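Local atomic coordinates of UDP-glucose 4-epimerase (Campylobacter jejuni subsp. jejuni serotype O:2, PDB entry 7K3P), a protein that catalyses the 4-epimerisation of UDP-glucose, and probably also of UDP-N-acetylglucosamine, with the help of a bound NAD cofactor. Residues Asp47-Gly52 / Phe66-Gln71; Tyr190-Gly195 / Ala209-Lys214. The protein carries 2 engineered substitutions. All blocks are in the same frame, centred on the assembly; numbering follows the deposited sequence.

Contact 1: Asp47-Gly52 / Phe66-Gln71; sequences DNLSKG and FKFFEQ. With NAD (nicotinamide-adenine-dinucleotide), chain C.
The backbone of D47 docks on strand 67-69: D47 N gives a hydrogen bond to F69 O (3.2 Å, 161° at the hydrogen). D47 O continues along 66-71, taking a weak bond from Q71 N and a CA-H...O contact from E70 CA at 3.3 Å. This is the tight half. Against it lies the F68 ring, thrown across by a chi1 of 177° that sets CG anti to the backbone N; its CE1 packs on D47 CB at 3.9 Å, and its CZ meets L49 CD2 at 3.9 Å. In this Rossmann fold D47 follows the second strand, 42-46, where an acidic residue commonly holds the adenosine ribose. Here NAD O3B donates to D47 OD2 at 2.7 Å, while OD1 accepts L49 N through its anti lone pair, an Asx turn that braces the carboxylate. K51 N adds a bond to NAD O2B at 3.1 Å. The amide of N48 lies over the adenine, its OD1 gripped by both S50 OG and S50 N. Toward solvent the packing thins out: E70, its straight chain running across the leucine, merely brushes L49 CD1 with its OE2 at 3.8 Å.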
loop_
_atom_site.group_PDB
_atom_site.type_symbol
_atom_site.label_atom_id
_atom_site.label_comp_id
_atom_site.label_asym_id
_atom_site.label_seq_id
_atom_site.Cartn_x
_atom_site.Cartn_y
_atom_site.Cartn_z
ATOM N N ASP A 47 2.596 -20.912 -10.426
ATOM C CA ASP A 47 3.950 -20.433 -10.216
ATOM C C ASP A 47 4.576 -20.106 -11.565
ATOM O O ASP A 47 4.370 -20.842 -12.530
ATOM C CB ASP A 47 4.760 -21.514 -9.509
ATOM C CG ASP A 47 5.947 -20.954 -8.752
ATOM O OD1 ASP A 47 6.846 -20.388 -9.405
ATOM O OD2 ASP A 47 5.986 -21.096 -7.503
ATOM N N ASN A 48 5.333 -19.012 -11.632
ATOM C CA ASN A 48 5.976 -18.611 -12.880
ATOM C C ASN A 48 7.373 -19.202 -12.977
ATOM O O ASN A 48 8.116 -18.913 -13.909
ATOM C CB ASN A 48 6.008 -17.082 -13.022
ATOM C CG ASN A 48 6.973 -16.415 -12.040
ATOM O OD1 ASN A 48 7.494 -17.054 -11.125
ATOM N ND2 ASN A 48 7.221 -15.124 -12.240
ATOM N N LEU A 49 7.725 -20.027 -11.995
ATOM C CA LEU A 49 9.030 -20.679 -11.952
ATOM C C LEU A 49 10.216 -19.697 -11.999
ATOM O O LEU A 49 11.307 -20.046 -12.451
ATOM C CB LEU A 49 9.129 -21.751 -13.060
ATOM C CG LEU A 49 8.071 -22.861 -12.989
ATOM C CD1 LEU A 49 8.186 -23.871 -14.145
ATOM C CD2 LEU A 49 8.139 -23.593 -11.644
ATOM N N SER A 50 10.011 -18.472 -11.521
ATOM C CA SER A 50 11.108 -17.505 -11.431
ATOM C C SER A 50 12.169 -17.903 -10.403
ATOM O O SER A 50 13.357 -17.653 -10.595
ATOM C CB SER A 50 10.572 -16.108 -11.108
ATOM O OG SER A 50 9.735 -16.131 -9.967
ATOM N N LYS A 51 11.740 -18.491 -9.291
ATOM C CA LYS A 51 12.680 -18.966 -8.272
ATOM C C LYS A 51 12.374 -20.428 -8.068
ATOM O O LYS A 51 13.270 -21.240 -7.817
ATOM C CB LYS A 51 12.515 -18.218 -6.944
ATOM C CG LYS A 51 13.006 -16.771 -6.930
ATOM C CD LYS A 51 14.489 -16.658 -6.547
ATOM C CE LYS A 51 14.755 -17.215 -5.151
ATOM N NZ LYS A 51 16.204 -17.152 -4.766
ATOM N N GLY A 52 11.087 -20.747 -8.195
ATOM C CA GLY A 52 10.609 -22.114 -8.132
ATOM C C GLY A 52 11.332 -23.054 -9.080
ATOM O O GLY A 52 11.987 -22.630 -10.042
ATOM N N PHE A 66 -2.242 -33.098 -9.465
ATOM C CA PHE A 66 -2.708 -31.747 -9.206
ATOM C C PHE A 66 -2.438 -30.959 -10.476
ATOM O O PHE A 66 -1.500 -31.269 -11.217
ATOM C CB PHE A 66 -1.996 -31.129 -7.992
ATOM C CG PHE A 66 -0.507 -31.086 -8.119
ATOM C CD1 PHE A 66 0.261 -32.155 -7.695
ATOM C CD2 PHE A 66 0.127 -29.978 -8.659
ATOM C CE1 PHE A 66 1.640 -32.127 -7.805
ATOM C CE2 PHE A 66 1.510 -29.936 -8.773
ATOM C CZ PHE A 66 2.268 -31.016 -8.347
ATOM N N LYS A 67 -3.281 -29.973 -10.755
ATOM C CA LYS A 67 -3.058 -29.110 -11.904
ATOM C C LYS A 67 -1.929 -28.148 -11.588
ATOM O O LYS A 67 -1.958 -27.469 -10.551
ATOM C CB LYS A 67 -4.314 -28.302 -12.223
ATOM C CG LYS A 67 -5.404 -29.051 -12.975
ATOM C CD LYS A 67 -6.669 -28.192 -13.021
ATOM C CE LYS A 67 -7.841 -28.921 -13.670
ATOM N NZ LYS A 67 -9.152 -28.424 -13.123
ATOM N N PHE A 68 -0.936 -28.082 -12.469
ATOM C CA PHE A 68 0.072 -27.044 -12.356
ATOM C C PHE A 68 -0.083 -25.983 -13.441
ATOM O O PHE A 68 0.022 -26.283 -14.634
ATOM C CB PHE A 68 1.480 -27.616 -12.401
ATOM C CG PHE A 68 2.529 -26.556 -12.369
ATOM C CD1 PHE A 68 2.801 -25.877 -11.188
ATOM C CD2 PHE A 68 3.209 -26.199 -13.521
ATOM C CE1 PHE A 68 3.748 -24.878 -11.154
ATOM C CE2 PHE A 68 4.157 -25.197 -13.496
ATOM C CZ PHE A 68 4.428 -24.537 -12.312
ATOM N N PHE A 69 -0.327 -24.743 -13.026
ATOM C CA PHE A 69 -0.435 -23.630 -13.966
ATOM C C PHE A 69 0.820 -22.766 -13.981
ATOM O O PHE A 69 1.062 -21.997 -13.036
ATOM C CB PHE A 69 -1.640 -22.767 -13.611
ATOM C CG PHE A 69 -2.940 -23.499 -13.683
ATOM C CD1 PHE A 69 -3.571 -23.696 -14.908
ATOM C CD2 PHE A 69 -3.542 -23.983 -12.533
ATOM C CE1 PHE A 69 -4.781 -24.367 -14.980
ATOM C CE2 PHE A 69 -4.756 -24.660 -12.596
ATOM C CZ PHE A 69 -5.374 -24.853 -13.824
ATOM N N GLU A 70 1.620 -22.894 -15.042
ATOM C CA GLU A 70 2.823 -22.083 -15.190
ATOM C C GLU A 70 2.425 -20.696 -15.693
ATOM O O GLU A 70 2.447 -20.430 -16.897
ATOM C CB GLU A 70 3.838 -22.741 -16.133
ATOM C CG GLU A 70 5.148 -21.951 -16.257
ATOM C CD GLU A 70 6.183 -22.644 -17.132
ATOM O OE1 GLU A 70 5.906 -23.759 -17.619
ATOM O OE2 GLU A 70 7.276 -22.073 -17.328
ATOM N N GLN A 71 2.060 -19.826 -14.748
ATOM C CA GLN A 71 1.468 -18.522 -15.031
ATOM C C GLN A 71 2.043 -17.446 -14.127
ATOM O O GLN A 71 2.314 -17.688 -12.937
ATOM C CB GLN A 71 -0.030 -18.564 -14.752
ATOM C CG GLN A 71 -0.780 -19.594 -15.539
ATOM C CD GLN A 71 -2.209 -19.178 -15.749
ATOM O OE1 GLN A 71 -2.612 -18.083 -15.330
ATOM N NE2 GLN A 71 -2.992 -20.040 -16.405
HETATM P PA NAD C . 10.122 -18.620 -2.588
HETATM O O1A NAD C . 10.871 -17.669 -3.489
HETATM O O2A NAD C . 10.817 -19.950 -2.518
HETATM O O5B NAD C . 8.666 -18.886 -3.133
HETATM C C5B NAD C . 8.082 -17.913 -3.951
HETATM C C4B NAD C . 7.433 -18.568 -5.106
HETATM O O4B NAD C . 6.543 -17.709 -5.759
HETATM C C3B NAD C . 8.490 -19.039 -6.152
HETATM O O3B NAD C . 8.431 -20.457 -6.566
HETATM C C2B NAD C . 8.365 -17.982 -7.275
HETATM O O2B NAD C . 8.696 -18.460 -8.509
HETATM C C1B NAD C . 6.914 -17.649 -7.139
HETATM N N9A NAD C . 6.577 -16.343 -7.728
HETATM C C8A NAD C . 7.148 -15.156 -7.439
HETATM N N7A NAD C . 6.604 -14.181 -8.185
HETATM C C5A NAD C . 5.663 -14.709 -8.977
HETATM C C6A NAD C . 4.791 -14.193 -9.950
HETATM N N6A NAD C . 4.798 -12.780 -10.246
HETATM N N1A NAD C . 3.928 -15.012 -10.582
HETATM C C2A NAD C . 3.888 -16.332 -10.330
HETATM N N3A NAD C . 4.736 -16.882 -9.398
HETATM C C4A NAD C . 5.621 -16.101 -8.713
HETATM O O3 NAD C . 10.017 -17.943 -1.153
HETATM P PN NAD C . 9.549 -18.709 0.144
HETATM O O1N NAD C . 8.938 -20.051 -0.218
HETATM O O2N NAD C . 10.751 -18.897 1.019
HETATM O O5D NAD C . 8.480 -17.802 0.876
HETATM C C5D NAD C . 7.159 -17.801 0.385
HETATM C C4D NAD C . 6.308 -16.754 1.084
HETATM O O4D NAD C . 6.471 -16.813 2.484
HETATM C C3D NAD C . 6.537 -15.328 0.597
HETATM O O3D NAD C . 5.340 -14.662 0.545
HETATM C C2D NAD C . 7.338 -14.680 1.646
HETATM O O2D NAD C . 7.187 -13.310 1.709
HETATM C C1D NAD C . 6.854 -15.448 2.905
HETATM N N1N NAD C . 7.846 -15.458 4.077
HETATM C C2N NAD C . 8.995 -16.199 3.885
HETATM C C3N NAD C . 9.939 -16.260 4.905
HETATM C C7N NAD C . 11.198 -17.064 4.708
HETATM O O7N NAD C . 11.430 -17.649 3.661
HETATM N N7N NAD C . 12.142 -17.130 5.773
HETATM C C4N NAD C . 9.709 -15.591 6.092
HETATM C C5N NAD C . 8.560 -14.855 6.272
HETATM C C6N NAD C . 7.601 -14.779 5.253
#

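Contact 2: Tyr190-Gly195 / Ala209-Lys214; sequences YFNVAG and ATLLIK. With NAD (nicotinamide-adenine-dinucleotide), chain C.
From F191 to A194 the chain runs almost parallel to T210-I213, 12° apart end to end, with N192 CA 6.6 Å from T210 CA and no direct hydrogen bond between the two. Here the chain crosses from the parallel Rossmann sheet to the mixed sheet, in a fold of the extended short-chain dehydrogenase type: after strand 184-189 it enters the short strand 192-193, which pairs with strand 242-246, and helix 212-220 starts alongside with L211 at its N-cap position. N192 carries the middle of the contact. A chi1 of -178° swings its CG away from the backbone N, and its CB comes to 3.4 Å from T210 O, while ND2 touches the CD2 methyl of L211. Water bridges the two backbones instead. Water 1 accepts from N192 N at 3.1 Å and donates to T210 O at 2.9 Å; water 2 also donates to T210 O, at 3.0 Å, giving that carbonyl two water partners. Apolar contacts lie at either end: T210 CG2 rests 4.2 Å from CD1 of the F191 ring, and A194 CB meets I213 CG2 at 4.1 Å, where I333 and A337 of helix 330-343 pack on both residues. The segment 190-193 also borders the nicotinamide end of NAD. The CE2 corner of the Y190 ring comes obliquely up to C5N and C6N, and Y190 OH donates to NAD O4D at 2.9 Å.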
loop_
_atom_site.group_PDB
_atom_site.type_symbol
_atom_site.label_atom_id
_atom_site.label_comp_id
_atom_site.label_asym_id
_atom_site.label_seq_id
_atom_site.Cartn_x
_atom_site.Cartn_y
_atom_site.Cartn_z
ATOM N N TYR A 190 5.499 -14.381 10.347
ATOM C CA TYR A 190 6.519 -15.202 10.984
ATOM C C TYR A 190 7.902 -14.688 10.651
ATOM O O TYR A 190 8.080 -13.903 9.704
ATOM C CB TYR A 190 6.382 -16.682 10.574
ATOM C CG TYR A 190 6.114 -16.902 9.088
ATOM C CD1 TYR A 190 4.843 -16.725 8.552
ATOM C CD2 TYR A 190 7.128 -17.323 8.239
ATOM C CE1 TYR A 190 4.595 -16.949 7.176
ATOM C CE2 TYR A 190 6.892 -17.557 6.896
ATOM C CZ TYR A 190 5.631 -17.363 6.373
ATOM O OH TYR A 190 5.421 -17.596 5.028
ATOM N N PHE A 191 8.878 -15.122 11.436
ATOM C CA PHE A 191 10.259 -14.748 11.195
ATOM C C PHE A 191 10.895 -15.694 10.177
ATOM O O PHE A 191 10.195 -16.322 9.380
ATOM C CB PHE A 191 11.027 -14.724 12.520
ATOM C CG PHE A 191 10.738 -13.504 13.349
ATOM C CD1 PHE A 191 11.455 -12.325 13.145
ATOM C CD2 PHE A 191 9.727 -13.516 14.302
ATOM C CE1 PHE A 191 11.181 -11.183 13.897
ATOM C CE2 PHE A 191 9.447 -12.381 15.061
ATOM C CZ PHE A 191 10.175 -11.210 14.861
ATOM N N ASN A 192 12.215 -15.813 10.215
ATOM C CA ASN A 192 12.945 -16.543 9.191
ATOM C C ASN A 192 12.637 -18.052 9.196
ATOM O O ASN A 192 12.492 -18.669 10.268
ATOM C CB ASN A 192 14.441 -16.322 9.390
ATOM C CG ASN A 192 15.278 -17.007 8.321
ATOM O OD1 ASN A 192 15.996 -17.978 8.595
ATOM N ND2 ASN A 192 15.172 -16.519 7.091
ATOM N N VAL A 193 12.540 -18.658 8.016
ATOM C CA VAL A 193 12.383 -20.111 7.980
ATOM C C VAL A 193 13.657 -20.827 7.536
ATOM O O VAL A 193 14.226 -20.521 6.491
ATOM C CB VAL A 193 11.093 -20.587 7.248
ATOM C CG1 VAL A 193 10.224 -19.419 6.826
ATOM C CG2 VAL A 193 11.403 -21.548 6.118
ATOM N N ALA A 194 14.116 -21.764 8.362
ATOM C CA ALA A 194 15.401 -22.435 8.126
ATOM C C ALA A 194 15.456 -23.058 6.738
ATOM O O ALA A 194 14.472 -23.642 6.277
ATOM C CB ALA A 194 15.666 -23.492 9.206
ATOM N N GLY A 195 16.596 -22.912 6.066
ATOM C CA GLY A 195 16.778 -23.511 4.755
ATOM C C GLY A 195 16.372 -22.658 3.563
ATOM O O GLY A 195 16.575 -23.072 2.425
ATOM N N ALA A 209 20.712 -10.667 13.340
ATOM C CA ALA A 209 20.649 -11.939 14.051
ATOM C C ALA A 209 19.435 -12.764 13.629
ATOM O O ALA A 209 19.372 -13.957 13.911
ATOM C CB ALA A 209 20.655 -11.720 15.583
ATOM N N THR A 210 18.465 -12.125 12.971
ATOM C CA THR A 210 17.290 -12.837 12.465
ATOM C C THR A 210 17.695 -13.820 11.360
ATOM O O THR A 210 16.936 -14.733 11.028
ATOM C CB THR A 210 16.224 -11.865 11.925
ATOM O OG1 THR A 210 16.875 -10.850 11.157
ATOM C CG2 THR A 210 15.477 -11.205 13.062
ATOM N N LEU A 211 18.895 -13.637 10.809
ATOM C CA LEU A 211 19.409 -14.498 9.740
ATOM C C LEU A 211 20.458 -15.472 10.287
ATOM O O LEU A 211 21.246 -16.046 9.520
ATOM C CB LEU A 211 20.022 -13.646 8.621
ATOM C CG LEU A 211 19.049 -12.775 7.823
ATOM C CD1 LEU A 211 19.777 -11.737 6.952
ATOM C CD2 LEU A 211 18.198 -13.679 6.962
ATOM N N LEU A 212 20.468 -15.649 11.608
ATOM C CA LEU A 212 21.487 -16.475 12.276
ATOM C C LEU A 212 21.615 -17.910 11.740
ATOM O O LEU A 212 22.723 -18.403 11.523
ATOM C CB LEU A 212 21.245 -16.505 13.785
ATOM C CG LEU A 212 21.976 -17.634 14.525
ATOM C CD1 LEU A 212 23.479 -17.409 14.542
ATOM C CD2 LEU A 212 21.438 -17.798 15.931
ATOM N N ILE A 213 20.490 -18.584 11.529
ATOM C CA ILE A 213 20.544 -19.943 10.990
ATOM C C ILE A 213 21.111 -19.974 9.562
ATOM O O ILE A 213 21.912 -20.852 9.223
ATOM C CB ILE A 213 19.181 -20.633 11.041
ATOM C CG1 ILE A 213 18.705 -20.724 12.489
ATOM C CG2 ILE A 213 19.268 -22.024 10.443
ATOM C CD1 ILE A 213 17.882 -21.972 12.788
ATOM N N LYS A 214 20.703 -19.016 8.734
ATOM C CA LYS A 214 21.231 -18.930 7.371
ATOM C C LYS A 214 22.755 -18.737 7.400
ATOM O O LYS A 214 23.494 -19.442 6.713
ATOM C CB LYS A 214 20.541 -17.803 6.591
ATOM C CG LYS A 214 21.003 -17.647 5.138
ATOM C CD LYS A 214 20.667 -18.876 4.293
ATOM C CE LYS A 214 20.895 -18.613 2.804
ATOM N NZ LYS A 214 20.566 -19.818 1.979
HETATM P PA NAD C . 10.122 -18.620 -2.588
HETATM O O1A NAD C . 10.871 -17.669 -3.489
HETATM O O2A NAD C . 10.817 -19.950 -2.518
HETATM O O5B NAD C . 8.666 -18.886 -3.133
HETATM C C5B NAD C . 8.082 -17.913 -3.951
HETATM C C4B NAD C . 7.433 -18.568 -5.106
HETATM O O4B NAD C . 6.543 -17.709 -5.759
HETATM C C3B NAD C . 8.490 -19.039 -6.152
HETATM O O3B NAD C . 8.431 -20.457 -6.566
HETATM C C2B NAD C . 8.365 -17.982 -7.275
HETATM O O2B NAD C . 8.696 -18.460 -8.509
HETATM C C1B NAD C . 6.914 -17.649 -7.139
HETATM N N9A NAD C . 6.577 -16.343 -7.728
HETATM C C8A NAD C . 7.148 -15.156 -7.439
HETATM N N7A NAD C . 6.604 -14.181 -8.185
HETATM C C5A NAD C . 5.663 -14.709 -8.977
HETATM C C6A NAD C . 4.791 -14.193 -9.950
HETATM N N6A NAD C . 4.798 -12.780 -10.246
HETATM N N1A NAD C . 3.928 -15.012 -10.582
HETATM C C2A NAD C . 3.888 -16.332 -10.330
HETATM N N3A NAD C . 4.736 -16.882 -9.398
HETATM C C4A NAD C . 5.621 -16.101 -8.713
HETATM O O3 NAD C . 10.017 -17.943 -1.153
HETATM P PN NAD C . 9.549 -18.709 0.144
HETATM O O1N NAD C . 8.938 -20.051 -0.218
HETATM O O2N NAD C . 10.751 -18.897 1.019
HETATM O O5D NAD C . 8.480 -17.802 0.876
HETATM C C5D NAD C . 7.159 -17.801 0.385
HETATM C C4D NAD C . 6.308 -16.754 1.084
HETATM O O4D NAD C . 6.471 -16.813 2.484
HETATM C C3D NAD C . 6.537 -15.328 0.597
HETATM O O3D NAD C . 5.340 -14.662 0.545
HETATM C C2D NAD C . 7.338 -14.680 1.646
HETATM O O2D NAD C . 7.187 -13.310 1.709
HETATM C C1D NAD C . 6.854 -15.448 2.905
HETATM N N1N NAD C . 7.846 -15.458 4.077
HETATM C C2N NAD C . 8.995 -16.199 3.885
HETATM C C3N NAD C . 9.939 -16.260 4.905
HETATM C C7N NAD C . 11.198 -17.064 4.708
HETATM O O7N NAD C . 11.430 -17.649 3.661
HETATM N N7N NAD C . 12.142 -17.130 5.773
HETATM C C4N NAD C . 9.709 -15.591 6.092
HETATM C C5N NAD C . 8.560 -14.855 6.272
HETATM C C6N NAD C . 7.601 -14.779 5.253
HETATM O O HOH W 1 14.364 -14.817 12.266
HETATM O O HOH W 2 17.927 -17.291 9.907
#

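In the fold
The two contacts sit toward opposite ends of one NAD molecule. Contact 1 holds the adenosine half, at the outer edge of the parallel sheet and about 18 Å from the chain's centre; contact 2 borders the nicotinamide, about 10 Å from that centre and on its other side. Their own centres are about 25 Å apart and their nearest atoms about 8 Å, so the cofactor rather than any direct touch connects them. NAD is also held by Y27 N and I28 N, and Y162 and K166 add side-chain bonds, probably as the tyrosine-lysine pair of this enzyme family. Contact 2 probably lies nearer the chemistry, since F191 O is 3.4 Å from NAD C4N, the carbon that carries the hydride in nicotinamide cofactors.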